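Local coordinates for SusD-like carbohydrate binding protein BF1063 (Bacteroides fragilis NCTC 9343, PDB 3I4G), which probably binds carbohydrate at the outer membrane of the bacterium, as a member of the SusD family of glycan-binding lipoproteins, at residues R386-L391 with R418-V423; E412-V417 with P426-V431; K212-G217 with Y394-V399; S60-D65 with E447-G452. All coordinates share one frame; numbering follows the deposited sequence.

Contact 1: R386-L391 with R418-V423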
loop_
_atom_site.group_PDB
_atom_site.type_symbol
_atom_site.label_atom_id
_atom_site.label_comp_id
_atom_site.label_asym_id
_atom_site.label_seq_id
_atom_site.Cartn_x
_atom_site.Cartn_y
_atom_site.Cartn_z
ATOM N N ARG A 386 3.344 -9.232 -1.369
ATOM C CA ARG A 386 2.664 -10.449 -1.820
ATOM C C ARG A 386 3.377 -11.020 -3.037
ATOM O O ARG A 386 3.886 -10.298 -3.904
ATOM C CB ARG A 386 1.185 -10.177 -2.153
ATOM C CG ARG A 386 0.397 -9.681 -1.000
ATOM C CD ARG A 386 -1.107 -9.787 -1.161
ATOM N NE ARG A 386 -1.755 -8.930 -2.154
ATOM C CZ ARG A 386 -2.229 -9.322 -3.345
ATOM N NH1 ARG A 386 -1.974 -10.526 -3.877
ATOM N NH2 ARG A 386 -2.934 -8.462 -4.056
ATOM N N TYR A 387 3.335 -12.350 -3.133
ATOM C CA TYR A 387 3.948 -13.005 -4.306
ATOM C C TYR A 387 3.306 -12.527 -5.622
ATOM O O TYR A 387 3.960 -12.481 -6.637
ATOM C CB TYR A 387 3.879 -14.523 -4.180
ATOM C CG TYR A 387 4.732 -15.323 -5.154
ATOM C CD1 TYR A 387 6.085 -15.103 -5.251
ATOM C CD2 TYR A 387 4.164 -16.324 -5.936
ATOM C CE1 TYR A 387 6.861 -15.867 -6.095
ATOM C CE2 TYR A 387 4.932 -17.079 -6.781
ATOM C CZ TYR A 387 6.265 -16.845 -6.849
ATOM O OH TYR A 387 7.065 -17.634 -7.676
ATOM N N ALA A 388 2.014 -12.163 -5.627
ATOM C CA ALA A 388 1.459 -11.635 -6.862
ATOM C C ALA A 388 2.187 -10.385 -7.328
ATOM O O ALA A 388 2.362 -10.184 -8.531
ATOM C CB ALA A 388 0.015 -11.298 -6.688
ATOM N N GLU A 389 2.624 -9.526 -6.404
ATOM C CA GLU A 389 3.385 -8.344 -6.807
ATOM C C GLU A 389 4.745 -8.772 -7.362
ATOM O O GLU A 389 5.258 -8.176 -8.312
ATOM C CB GLU A 389 3.588 -7.381 -5.640
ATOM C CG GLU A 389 4.392 -6.154 -6.101
ATOM C CD GLU A 389 4.827 -5.205 -5.008
ATOM O OE1 GLU A 389 4.270 -5.258 -3.896
ATOM O OE2 GLU A 389 5.749 -4.385 -5.277
ATOM N N VAL A 390 5.375 -9.775 -6.760
ATOM C CA VAL A 390 6.643 -10.282 -7.266
ATOM C C VAL A 390 6.525 -10.763 -8.707
ATOM O O VAL A 390 7.381 -10.441 -9.539
ATOM C CB VAL A 390 7.168 -11.429 -6.350
ATOM C CG1 VAL A 390 8.382 -12.130 -6.941
ATOM C CG2 VAL A 390 7.478 -10.885 -4.941
ATOM N N LEU A 391 5.478 -11.533 -8.998
ATOM C CA LEU A 391 5.279 -12.046 -10.355
ATOM C C LEU A 391 5.020 -10.926 -11.340
ATOM O O LEU A 391 5.612 -10.890 -12.427
ATOM C CB LEU A 391 4.120 -13.045 -10.391
ATOM C CG LEU A 391 4.281 -14.318 -9.591
ATOM C CD1 LEU A 391 3.036 -15.215 -9.725
ATOM C CD2 LEU A 391 5.535 -15.092 -10.026
ATOM N N ARG A 418 -3.872 -14.027 -12.610
ATOM C CA ARG A 418 -5.255 -14.060 -13.107
ATOM C C ARG A 418 -5.938 -15.421 -12.926
ATOM O O ARG A 418 -7.164 -15.515 -12.779
ATOM C CB ARG A 418 -5.303 -13.671 -14.577
ATOM C CG ARG A 418 -4.991 -12.199 -14.802
ATOM C CD ARG A 418 -4.858 -11.823 -16.250
ATOM N NE ARG A 418 -6.097 -11.945 -17.005
ATOM C CZ ARG A 418 -7.059 -11.021 -17.057
ATOM N NH1 ARG A 418 -7.005 -9.911 -16.319
ATOM N NH2 ARG A 418 -8.123 -11.258 -17.808
ATOM N N GLY A 419 -5.137 -16.472 -12.966
ATOM C CA GLY A 419 -5.606 -17.848 -12.876
ATOM C C GLY A 419 -5.867 -18.364 -11.488
ATOM O O GLY A 419 -6.303 -19.488 -11.327
ATOM N N ARG A 420 -5.619 -17.536 -10.476
ATOM C CA ARG A 420 -5.940 -17.853 -9.113
ATOM C C ARG A 420 -7.345 -18.441 -9.080
ATOM O O ARG A 420 -8.252 -17.866 -9.685
ATOM C CB ARG A 420 -5.860 -16.537 -8.291
ATOM C CG ARG A 420 -6.047 -16.704 -6.836
ATOM C CD ARG A 420 -6.342 -15.395 -6.155
ATOM N NE ARG A 420 -5.292 -14.391 -6.296
ATOM C CZ ARG A 420 -4.230 -14.310 -5.506
ATOM N NH1 ARG A 420 -3.982 -15.211 -4.577
ATOM N NH2 ARG A 420 -3.355 -13.329 -5.691
ATOM N N ALA A 421 -7.590 -19.544 -8.384
ATOM C CA ALA A 421 -8.907 -20.212 -8.478
ATOM C C ALA A 421 -10.117 -19.345 -8.174
ATOM O O ALA A 421 -11.172 -19.479 -8.807
ATOM C CB ALA A 421 -8.924 -21.439 -7.565
ATOM N N SER A 422 -9.981 -18.459 -7.193
ATOM C CA SER A 422 -11.077 -17.579 -6.796
ATOM C C SER A 422 -11.286 -16.408 -7.755
ATOM O O SER A 422 -12.234 -15.644 -7.594
ATOM C CB SER A 422 -10.835 -17.040 -5.390
ATOM O OG SER A 422 -9.602 -16.321 -5.311
ATOM N N VAL A 423 -10.400 -16.235 -8.734
ATOM C CA VAL A 423 -10.484 -15.138 -9.683
ATOM C C VAL A 423 -10.740 -15.703 -11.075
ATOM O O VAL A 423 -11.731 -15.334 -11.728
ATOM C CB VAL A 423 -9.201 -14.272 -9.566
ATOM C CG1 VAL A 423 -9.141 -13.213 -10.660
ATOM C CG2 VAL A 423 -9.095 -13.627 -8.178
#

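Contact 2: E412-V417 with P426-V431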
loop_
_atom_site.group_PDB
_atom_site.type_symbol
_atom_site.label_atom_id
_atom_site.label_comp_id
_atom_site.label_asym_id
_atom_site.label_seq_id
_atom_site.Cartn_x
_atom_site.Cartn_y
_atom_site.Cartn_z
ATOM N N GLU A 412 3.607 -18.052 -16.216
ATOM C CA GLU A 412 4.193 -18.129 -14.871
ATOM C C GLU A 412 3.994 -16.825 -14.074
ATOM O O GLU A 412 4.249 -16.794 -12.879
ATOM C CB GLU A 412 5.683 -18.518 -14.925
ATOM C CG GLU A 412 6.585 -17.459 -15.405
ATOM C CD GLU A 412 8.082 -17.864 -15.447
ATOM O OE1 GLU A 412 8.486 -18.801 -14.725
ATOM O OE2 GLU A 412 8.825 -17.203 -16.200
ATOM N N THR A 413 3.584 -15.744 -14.727
ATOM C CA THR A 413 3.485 -14.450 -14.074
ATOM C C THR A 413 2.051 -13.937 -14.066
ATOM O O THR A 413 1.267 -14.271 -13.184
ATOM C CB THR A 413 4.451 -13.405 -14.705
ATOM O OG1 THR A 413 4.193 -13.231 -16.118
ATOM C CG2 THR A 413 5.923 -13.798 -14.510
ATOM N N ILE A 414 1.699 -13.118 -15.041
ATOM C CA ILE A 414 0.385 -12.504 -15.084
ATOM C C ILE A 414 -0.764 -13.517 -15.100
ATOM O O ILE A 414 -1.792 -13.293 -14.449
ATOM C CB ILE A 414 0.292 -11.520 -16.278
ATOM C CG1 ILE A 414 -1.011 -10.735 -16.226
ATOM C CG2 ILE A 414 0.482 -12.241 -17.625
ATOM C CD1 ILE A 414 -0.916 -9.391 -17.007
ATOM N N ASN A 415 -0.586 -14.629 -15.799
ATOM C CA ASN A 415 -1.664 -15.619 -15.869
ATOM C C ASN A 415 -1.749 -16.483 -14.602
ATOM O O ASN A 415 -2.793 -17.072 -14.315
ATOM C CB ASN A 415 -1.551 -16.443 -17.139
ATOM C CG ASN A 415 -1.732 -15.610 -18.344
ATOM O OD1 ASN A 415 -2.361 -14.566 -18.266
ATOM N ND2 ASN A 415 -1.187 -16.054 -19.465
ATOM N N ALA A 416 -0.673 -16.557 -13.829
ATOM C CA ALA A 416 -0.743 -17.221 -12.524
ATOM C C ALA A 416 -1.546 -16.346 -11.557
ATOM O O ALA A 416 -2.311 -16.871 -10.728
ATOM C CB ALA A 416 0.662 -17.496 -11.993
ATOM N N VAL A 417 -1.411 -15.031 -11.680
ATOM C CA VAL A 417 -2.186 -14.089 -10.872
ATOM C C VAL A 417 -3.635 -14.104 -11.315
ATOM O O VAL A 417 -4.545 -14.303 -10.499
ATOM C CB VAL A 417 -1.610 -12.680 -10.984
ATOM C CG1 VAL A 417 -2.468 -11.655 -10.279
ATOM C CG2 VAL A 417 -0.197 -12.678 -10.386
ATOM N N PRO A 426 -9.554 -14.688 -17.747
ATOM C CA PRO A 426 -8.939 -15.237 -18.953
ATOM C C PRO A 426 -7.478 -14.875 -19.129
ATOM O O PRO A 426 -7.102 -13.726 -18.926
ATOM C CB PRO A 426 -9.750 -14.600 -20.094
ATOM C CG PRO A 426 -10.949 -14.092 -19.535
ATOM C CD PRO A 426 -10.740 -13.881 -18.063
ATOM N N PRO A 427 -6.654 -15.841 -19.556
ATOM C CA PRO A 427 -5.233 -15.546 -19.703
ATOM C C PRO A 427 -4.883 -14.531 -20.796
ATOM O O PRO A 427 -5.602 -14.376 -21.797
ATOM C CB PRO A 427 -4.625 -16.910 -20.052
ATOM C CG PRO A 427 -5.731 -17.731 -20.520
ATOM C CD PRO A 427 -6.949 -17.253 -19.826
ATOM N N VAL A 428 -3.813 -13.793 -20.524
ATOM C CA VAL A 428 -3.185 -12.852 -21.440
ATOM C C VAL A 428 -2.279 -13.620 -22.393
ATOM O O VAL A 428 -1.585 -14.537 -21.979
ATOM C CB VAL A 428 -2.355 -11.805 -20.651
ATOM C CG1 VAL A 428 -1.504 -10.933 -21.569
ATOM C CG2 VAL A 428 -3.284 -10.938 -19.799
ATOM N N THR A 429 -2.272 -13.220 -23.662
ATOM C CA THR A 429 -1.413 -13.797 -24.691
ATOM C C THR A 429 -0.541 -12.743 -25.389
ATOM O O THR A 429 0.316 -13.101 -26.225
ATOM C CB THR A 429 -2.266 -14.552 -25.765
ATOM O OG1 THR A 429 -3.198 -13.639 -26.364
ATOM C CG2 THR A 429 -3.051 -15.692 -25.111
ATOM N N GLU A 430 -0.728 -11.476 -25.021
ATOM C CA GLU A 430 -0.034 -10.349 -25.643
ATOM C C GLU A 430 1.433 -10.386 -25.333
ATOM O O GLU A 430 1.799 -10.388 -24.153
ATOM C CB GLU A 430 -0.594 -9.011 -25.144
ATOM C CG GLU A 430 0.136 -7.800 -25.762
ATOM C CD GLU A 430 -0.051 -7.792 -27.259
ATOM O OE1 GLU A 430 -1.210 -7.605 -27.694
ATOM O OE2 GLU A 430 0.940 -7.986 -27.992
ATOM N N VAL A 431 2.278 -10.374 -26.377
ATOM C CA VAL A 431 3.733 -10.368 -26.138
ATOM C C VAL A 431 4.435 -9.121 -26.730
ATOM O O VAL A 431 5.650 -8.989 -26.538
ATOM C CB VAL A 431 4.413 -11.653 -26.664
ATOM C CG1 VAL A 431 3.814 -12.906 -25.952
ATOM C CG2 VAL A 431 4.314 -11.739 -28.195
#

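Contact 3: K212-G217 with Y394-V399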
loop_
_atom_site.group_PDB
_atom_site.type_symbol
_atom_site.label_atom_id
_atom_site.label_comp_id
_atom_site.label_asym_id
_atom_site.label_seq_id
_atom_site.Cartn_x
_atom_site.Cartn_y
_atom_site.Cartn_z
ATOM N N LYS A 212 15.179 2.530 -12.258
ATOM C CA LYS A 212 14.936 2.131 -13.626
ATOM C C LYS A 212 16.060 1.167 -14.087
ATOM O O LYS A 212 16.382 1.101 -15.271
ATOM C CB LYS A 212 14.700 3.371 -14.534
ATOM C CG LYS A 212 13.428 4.194 -14.136
ATOM C CD LYS A 212 13.153 5.399 -15.078
ATOM C CE LYS A 212 11.813 6.054 -14.787
ATOM N NZ LYS A 212 11.711 6.693 -13.438
ATOM N N ASP A 213 16.606 0.382 -13.136
ATOM C CA ASP A 213 17.573 -0.680 -13.411
ATOM C C ASP A 213 16.703 -1.926 -13.526
ATOM O O ASP A 213 16.650 -2.787 -12.647
ATOM C CB ASP A 213 18.646 -0.831 -12.344
ATOM C CG ASP A 213 19.657 -1.890 -12.690
ATOM O OD1 ASP A 213 19.484 -2.583 -13.715
ATOM O OD2 ASP A 213 20.630 -2.088 -11.930
ATOM N N TRP A 214 16.024 -1.993 -14.658
ATOM C CA TRP A 214 15.066 -3.053 -14.889
ATOM C C TRP A 214 15.674 -4.440 -14.938
ATOM O O TRP A 214 15.075 -5.419 -14.489
ATOM C CB TRP A 214 14.292 -2.748 -16.178
ATOM C CG TRP A 214 13.641 -1.389 -16.195
ATOM C CD1 TRP A 214 14.004 -0.330 -16.971
ATOM C CD2 TRP A 214 12.511 -0.955 -15.429
ATOM N NE1 TRP A 214 13.161 0.707 -16.752
ATOM C CE2 TRP A 214 12.239 0.366 -15.814
ATOM C CE3 TRP A 214 11.667 -1.569 -14.496
ATOM C CZ2 TRP A 214 11.202 1.098 -15.278
ATOM C CZ3 TRP A 214 10.621 -0.836 -13.978
ATOM C CH2 TRP A 214 10.392 0.477 -14.398
ATOM N N LYS A 215 16.888 -4.553 -15.462
ATOM C CA LYS A 215 17.569 -5.834 -15.518
ATOM C C LYS A 215 17.818 -6.371 -14.127
ATOM O O LYS A 215 17.553 -7.544 -13.836
ATOM C CB LYS A 215 18.893 -5.700 -16.271
ATOM C CG LYS A 215 19.548 -7.036 -16.510
ATOM C CD LYS A 215 20.821 -6.949 -17.397
ATOM C CE LYS A 215 20.541 -6.373 -18.806
ATOM N NZ LYS A 215 19.533 -7.130 -19.680
ATOM N N SER A 216 18.305 -5.519 -13.232
ATOM C CA SER A 216 18.568 -5.965 -11.853
ATOM C C SER A 216 17.268 -6.248 -11.111
ATOM O O SER A 216 17.204 -7.160 -10.279
ATOM C CB SER A 216 19.394 -4.934 -11.084
ATOM O OG SER A 216 20.693 -4.802 -11.641
ATOM N N GLY A 217 16.210 -5.486 -11.409
ATOM C CA GLY A 217 14.933 -5.711 -10.757
ATOM C C GLY A 217 14.363 -7.039 -11.187
ATOM O O GLY A 217 13.838 -7.776 -10.358
ATOM N N TYR A 394 8.336 -8.880 -11.800
ATOM C CA TYR A 394 9.243 -9.574 -12.706
ATOM C C TYR A 394 8.869 -9.284 -14.156
ATOM O O TYR A 394 9.703 -8.898 -14.949
ATOM C CB TYR A 394 9.205 -11.070 -12.412
ATOM C CG TYR A 394 10.021 -11.926 -13.356
ATOM C CD1 TYR A 394 11.374 -11.701 -13.563
ATOM C CD2 TYR A 394 9.448 -12.995 -14.031
ATOM C CE1 TYR A 394 12.094 -12.480 -14.421
ATOM C CE2 TYR A 394 10.194 -13.820 -14.848
ATOM C CZ TYR A 394 11.505 -13.538 -15.056
ATOM O OH TYR A 394 12.226 -14.367 -15.890
ATOM N N LEU A 395 7.585 -9.455 -14.492
ATOM C CA LEU A 395 7.121 -9.234 -15.854
ATOM C C LEU A 395 7.314 -7.764 -16.249
ATOM O O LEU A 395 7.780 -7.493 -17.360
ATOM C CB LEU A 395 5.667 -9.668 -15.991
ATOM C CG LEU A 395 5.076 -9.547 -17.404
ATOM C CD1 LEU A 395 5.893 -10.327 -18.444
ATOM C CD2 LEU A 395 3.623 -10.017 -17.385
ATOM N N GLU A 396 6.955 -6.816 -15.394
ATOM C CA GLU A 396 7.158 -5.402 -15.703
ATOM C C GLU A 396 8.621 -5.142 -16.013
ATOM O O GLU A 396 8.948 -4.455 -16.978
ATOM C CB GLU A 396 6.679 -4.506 -14.558
ATOM C CG GLU A 396 6.950 -3.026 -14.774
ATOM C CD GLU A 396 6.490 -2.108 -13.673
ATOM O OE1 GLU A 396 5.817 -2.528 -12.715
ATOM O OE2 GLU A 396 6.823 -0.913 -13.824
ATOM N N CYS A 397 9.514 -5.684 -15.205
ATOM C CA CYS A 397 10.953 -5.477 -15.391
ATOM C C CYS A 397 11.434 -6.077 -16.709
ATOM O O CYS A 397 12.264 -5.469 -17.408
ATOM C CB CYS A 397 11.771 -6.018 -14.208
ATOM S SG CYS A 397 11.608 -5.061 -12.698
ATOM N N LEU A 398 10.971 -7.271 -17.054
ATOM C CA LEU A 398 11.382 -7.877 -18.336
ATOM C C LEU A 398 10.941 -7.014 -19.501
ATOM O O LEU A 398 11.707 -6.802 -20.452
ATOM C CB LEU A 398 10.789 -9.266 -18.517
ATOM C CG LEU A 398 11.274 -10.366 -17.589
ATOM C CD1 LEU A 398 10.427 -11.640 -17.894
ATOM C CD2 LEU A 398 12.764 -10.655 -17.744
ATOM N N VAL A 399 9.692 -6.547 -19.466
ATOM C CA VAL A 399 9.163 -5.672 -20.512
ATOM C C VAL A 399 9.993 -4.393 -20.637
ATOM O O VAL A 399 10.441 -4.013 -21.729
ATOM C CB VAL A 399 7.732 -5.291 -20.233
ATOM C CG1 VAL A 399 7.252 -4.134 -21.171
ATOM C CG2 VAL A 399 6.837 -6.529 -20.354
#

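Contact 4: S60-D65 with E447-G452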
loop_
_atom_site.group_PDB
_atom_site.type_symbol
_atom_site.label_atom_id
_atom_site.label_comp_id
_atom_site.label_asym_id
_atom_site.label_seq_id
_atom_site.Cartn_x
_atom_site.Cartn_y
_atom_site.Cartn_z
ATOM N N SER A 60 -4.254 8.593 -4.444
ATOM C CA SER A 60 -4.205 8.045 -5.781
ATOM C C SER A 60 -5.548 8.173 -6.490
ATOM O O SER A 60 -6.539 8.587 -5.900
ATOM C CB SER A 60 -3.820 6.556 -5.743
ATOM O OG SER A 60 -4.886 5.730 -5.357
ATOM N N ASP A 61 -5.544 7.772 -7.750
ATOM C CA ASP A 61 -6.734 7.694 -8.577
ATOM C C ASP A 61 -7.726 6.596 -8.148
ATOM O O ASP A 61 -8.820 6.553 -8.683
ATOM C CB ASP A 61 -6.365 7.584 -10.082
ATOM C CG ASP A 61 -5.383 6.484 -10.409
ATOM O OD1 ASP A 61 -4.672 5.975 -9.501
ATOM O OD2 ASP A 61 -5.251 6.161 -11.603
ATOM N N ASN A 62 -7.350 5.762 -7.199
ATOM C CA ASN A 62 -8.208 4.695 -6.717
ATOM C C ASN A 62 -9.192 5.081 -5.642
ATOM O O ASN A 62 -10.187 4.361 -5.452
ATOM C CB ASN A 62 -7.363 3.528 -6.146
ATOM C CG ASN A 62 -6.705 2.656 -7.186
ATOM O OD1 ASN A 62 -6.993 2.754 -8.375
ATOM N ND2 ASN A 62 -5.873 1.738 -6.719
ATOM N N ALA A 63 -8.961 6.170 -4.905
ATOM C CA ALA A 63 -9.748 6.395 -3.703
ATOM C C ALA A 63 -9.698 7.846 -3.281
ATOM O O ALA A 63 -9.032 8.670 -3.901
ATOM C CB ALA A 63 -9.277 5.471 -2.579
ATOM N N PHE A 64 -10.434 8.132 -2.227
ATOM C CA PHE A 64 -10.622 9.476 -1.697
ATOM C C PHE A 64 -10.674 9.391 -0.184
ATOM O O PHE A 64 -11.101 8.397 0.389
ATOM C CB PHE A 64 -11.912 10.037 -2.259
ATOM C CG PHE A 64 -12.252 11.453 -1.829
ATOM C CD1 PHE A 64 -11.560 12.512 -2.387
ATOM C CD2 PHE A 64 -13.319 11.732 -1.007
ATOM C CE1 PHE A 64 -11.872 13.848 -2.053
ATOM C CE2 PHE A 64 -13.643 13.039 -0.687
ATOM C CZ PHE A 64 -12.917 14.106 -1.213
ATOM N N ASP A 65 -10.244 10.465 0.463
ATOM C CA ASP A 65 -10.271 10.568 1.916
ATOM C C ASP A 65 -11.576 11.225 2.344
ATOM O O ASP A 65 -11.869 12.317 1.883
ATOM C CB ASP A 65 -9.076 11.409 2.376
ATOM C CG ASP A 65 -8.806 11.282 3.827
ATOM O OD1 ASP A 65 -9.577 11.813 4.616
ATOM O OD2 ASP A 65 -7.825 10.636 4.233
ATOM N N GLU A 447 -4.937 -6.024 -9.255
ATOM C CA GLU A 447 -4.516 -7.009 -8.256
ATOM C C GLU A 447 -4.230 -6.398 -6.903
ATOM O O GLU A 447 -4.610 -6.968 -5.875
ATOM C CB GLU A 447 -3.294 -7.760 -8.772
ATOM C CG GLU A 447 -2.728 -8.752 -7.801
ATOM C CD GLU A 447 -3.628 -9.920 -7.460
ATOM O OE1 GLU A 447 -4.586 -10.182 -8.211
ATOM O OE2 GLU A 447 -3.369 -10.576 -6.435
ATOM N N LEU A 448 -3.600 -5.225 -6.888
ATOM C CA LEU A 448 -3.160 -4.602 -5.647
ATOM C C LEU A 448 -4.039 -3.470 -5.182
ATOM O O LEU A 448 -3.669 -2.762 -4.248
ATOM C CB LEU A 448 -1.728 -4.076 -5.830
ATOM C CG LEU A 448 -0.680 -5.091 -6.247
ATOM C CD1 LEU A 448 0.654 -4.369 -6.555
ATOM C CD2 LEU A 448 -0.488 -6.183 -5.191
ATOM N N ALA A 449 -5.224 -3.321 -5.740
ATOM C CA ALA A 449 -6.084 -2.202 -5.381
ATOM C C ALA A 449 -6.400 -2.150 -3.893
ATOM O O ALA A 449 -6.755 -3.151 -3.260
ATOM C CB ALA A 449 -7.389 -2.215 -6.214
HETATM N N MSE A 450 -6.309 -0.942 -3.335
HETATM C CA MSE A 450 -6.611 -0.606 -1.943
HETATM C C MSE A 450 -5.546 -1.084 -0.969
HETATM O O MSE A 450 -5.787 -1.013 0.236
HETATM C CB MSE A 450 -7.994 -1.104 -1.499
HETATM C CG MSE A 450 -9.137 -0.614 -2.381
HETATM SE SE MSE A 450 -9.262 1.325 -2.668
HETATM C CE MSE A 450 -9.315 1.819 -0.794
ATOM N N GLU A 451 -4.350 -1.469 -1.453
ATOM C CA GLU A 451 -3.307 -1.977 -0.565
ATOM C C GLU A 451 -2.202 -0.959 -0.313
ATOM O O GLU A 451 -1.230 -1.274 0.362
ATOM C CB GLU A 451 -2.691 -3.266 -1.129
ATOM C CG GLU A 451 -3.752 -4.364 -1.251
ATOM C CD GLU A 451 -3.266 -5.673 -1.793
ATOM O OE1 GLU A 451 -2.186 -6.137 -1.348
ATOM O OE2 GLU A 451 -3.976 -6.252 -2.658
ATOM N N GLY A 452 -2.353 0.265 -0.777
ATOM C CA GLY A 452 -1.378 1.324 -0.482
ATOM C C GLY A 452 -0.170 1.386 -1.386
ATOM O O GLY A 452 0.834 2.021 -1.031
#

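Contact 1: R386-L391 with R418-V423
The guanidinium groups of Arg386 and Arg420 approach each other through one terminal nitrogen each, with Arg420 NH2 lying at the edge of the Arg386 group, near its plane, 3.6 Å from Arg386 NH1. Relative to the Arg420 plane, Arg386 NH1 is oblique, while the methyl CB of Ala388 sits at the edge of the Arg420 group, 4.1 Å from its NH2. The two planes stand 59° apart, so the groups are not stacked, and the two side chains cross at about a right angle. Direct burial between the segments is small, 62 Å². Both chains bend at chi3. In Arg420 the bend follows a CG set anti to the backbone N (chi1 -175°), a course that carries the guanidinium from the loop after helix 414-418 across to the start of helix 387-400. Arg386 is the N-cap residue of that helix, and Ala388 lies in its first turn, facing the loop within the helical region of this SusD-family chain. Two like charges can lie this close because acidic groups gather round them: Glu447 OE2 forms salt bridges with Arg386 NH1 and Arg420 NH2 alike, and Glu250 takes the same two arginines through its two carboxylate oxygens. Since Glu447 and Glu250 bridge the pair, the buried charges are probably largely neutralised. Arg386 NH2 has a further partner in Glu451.

Contact 2: E412-V417 with P426-V431
Asn415 turns CG anti to its own carbonyl carbon and beside its backbone N (chi1 -64°), which presents both ends of the amide to the backbone of Val428. Val428 in turn has CG2 beside its backbone N, which points that methyl at Ile414. The amide makes two bonds to a single residue. Val428 N donates to Asn415 OD1 over 2.8 Å, with the donor tilted 28° from the carbonyl plane. Asn415 ND2 donates to Val428 O over 3.0 Å; this bond is almost straight at 176°, lies in the carbonyl plane on a lone pair, and stays within the amide plane of Asn415. The pair of bonds fixes the rotation of the amide and tells its O from its N. Between the segments, both in the SusD-family part of the chain, the backbone leaves the short helix 414-418 and doubles back as a loop, so a helical asparagine holds the return limb that leads to helix 433-447. Pro427 CB lies over one face of the Asn415 amide, 3.6 Å from its ND2. On the more buried side, Ile414 CD1 reaches Val428 CG2 at 4.0 Å, and Ile414 CG2 approaches Val428 CB at 4.2 Å; the two side chains cross roughly at right angles. Asn415 ND2 has a second acceptor in Asp411 OD1, while Val428 O also accepts from Gln407 NE2, tying helix 407-412 to the same site.

Contact 3: K212-G217 with Y394-V399
Close packing of side chain on backbone comes first: Trp214 and Cys397 bring their CA atoms within 4.8 Å, and Cys397 CB lies 3.4 Å from Trp214 O. Cys397 SG, set beside its backbone N (chi1 -71°), rests against Gly217, 3.7 Å from its carbonyl C, where the absence of a side chain permits the sulfur to come against the main chain. This is helix-to-helix packing between the first turn of helix 214-227 and the last turns of helix 387-400, both part of the helical side of the SusD-like fold. The second element is a sulfur-aromatic contact. Cys397 SG lies in the plane of the Trp214 ring at its edge, 5.3 Å from the centroid of the six-membered ring and 88° off the ring normal, its nearest ring atom being Trp214 CE3 at 3.9 Å. A polar group completes the contact: Glu396, extended beyond CG, places OE2 3.8 Å from Trp214 CZ3. The carboxylate and ring planes differ by 35°, and the approach is neither over the face nor at the edge. That carboxylate is committed elsewhere, with OE1 in a salt bridge to Arg460 and OE2 accepting from Trp461 NE1. Within 212-217, Asp213 OD1 caps the helix by accepting from Ser216 N (3.2 Å). With no hydrogen bond between the segments, their cohesion is one of van der Waals fit and sulfur-aromatic contact, and the Glu396 charge is probably balanced chiefly by Arg460.

Contact 4: S60-D65 with E447-G452
Apolar packing leads here, with the CB of Ala63 touching the end of Met450, a selenomethionine, at 4.1 Å from its CE and the same distance from its SE. The chain of Met450 reaches that methyl by bending at chi2 and chi3 (-53° and -55°), which folds SE and CE back toward the strand. Other contacts set polar atoms against carbon or selenium without bonding: Asn62 O lies 4.2 Å from Met450 SE, and Asn62 ND2 is 4.2 Å from Ala449 CA. The amide of Asn62 has its bonds elsewhere, OD1 accepting from Arg445 NE and ND2 donating to Glu57 OE2, so both ends of this buried group are satisfied. Ser60 to Ala63 form a type I turn, reinforced by an ST turn in which Ser60 OG accepts from Asn62 N at 3.1 Å. Leu448 to Glu451 form a type II turn closed by Glu451 N to Leu448 O at 3.2 Å, with Met450 at its third position at positive phi (74°). The buried contact joins turns 382 residues apart, in the N-terminal part of the chain and the SusD-family region, side chains packing on side chains and main chain. Strand 63-65 pairs antiparallel with strand 281-283, whose Val281 and Pro283 also touch Met450; Leu287 of helix 285-288 meets Asn62, Ala449 and Met450, and the turn 448-451 spans the gap between helices 433-447 and 454-461.

Contacts 1 and 2 are close neighbours, with centres about 10 Å apart, and their segments alternate along the chain; Arg418 NE probably donates to Pro426 O between them. Contact 3 lies about 19 Å from contact 1 by centres and shares helix 387-400 with it, while Leu395 and Tyr394 pack against Thr413 of contact 2. Contact 4 lies nearest the centre of the chain, and its two segments, near the beginning and late in the sequence, enclose the other three. Contacts 1 and 4, with centres about 18 Å apart, are joined by salt bridges. Segment 447-452 thus links the arginine cluster at the start of helix 387-400 to the turn and strand of 60-65.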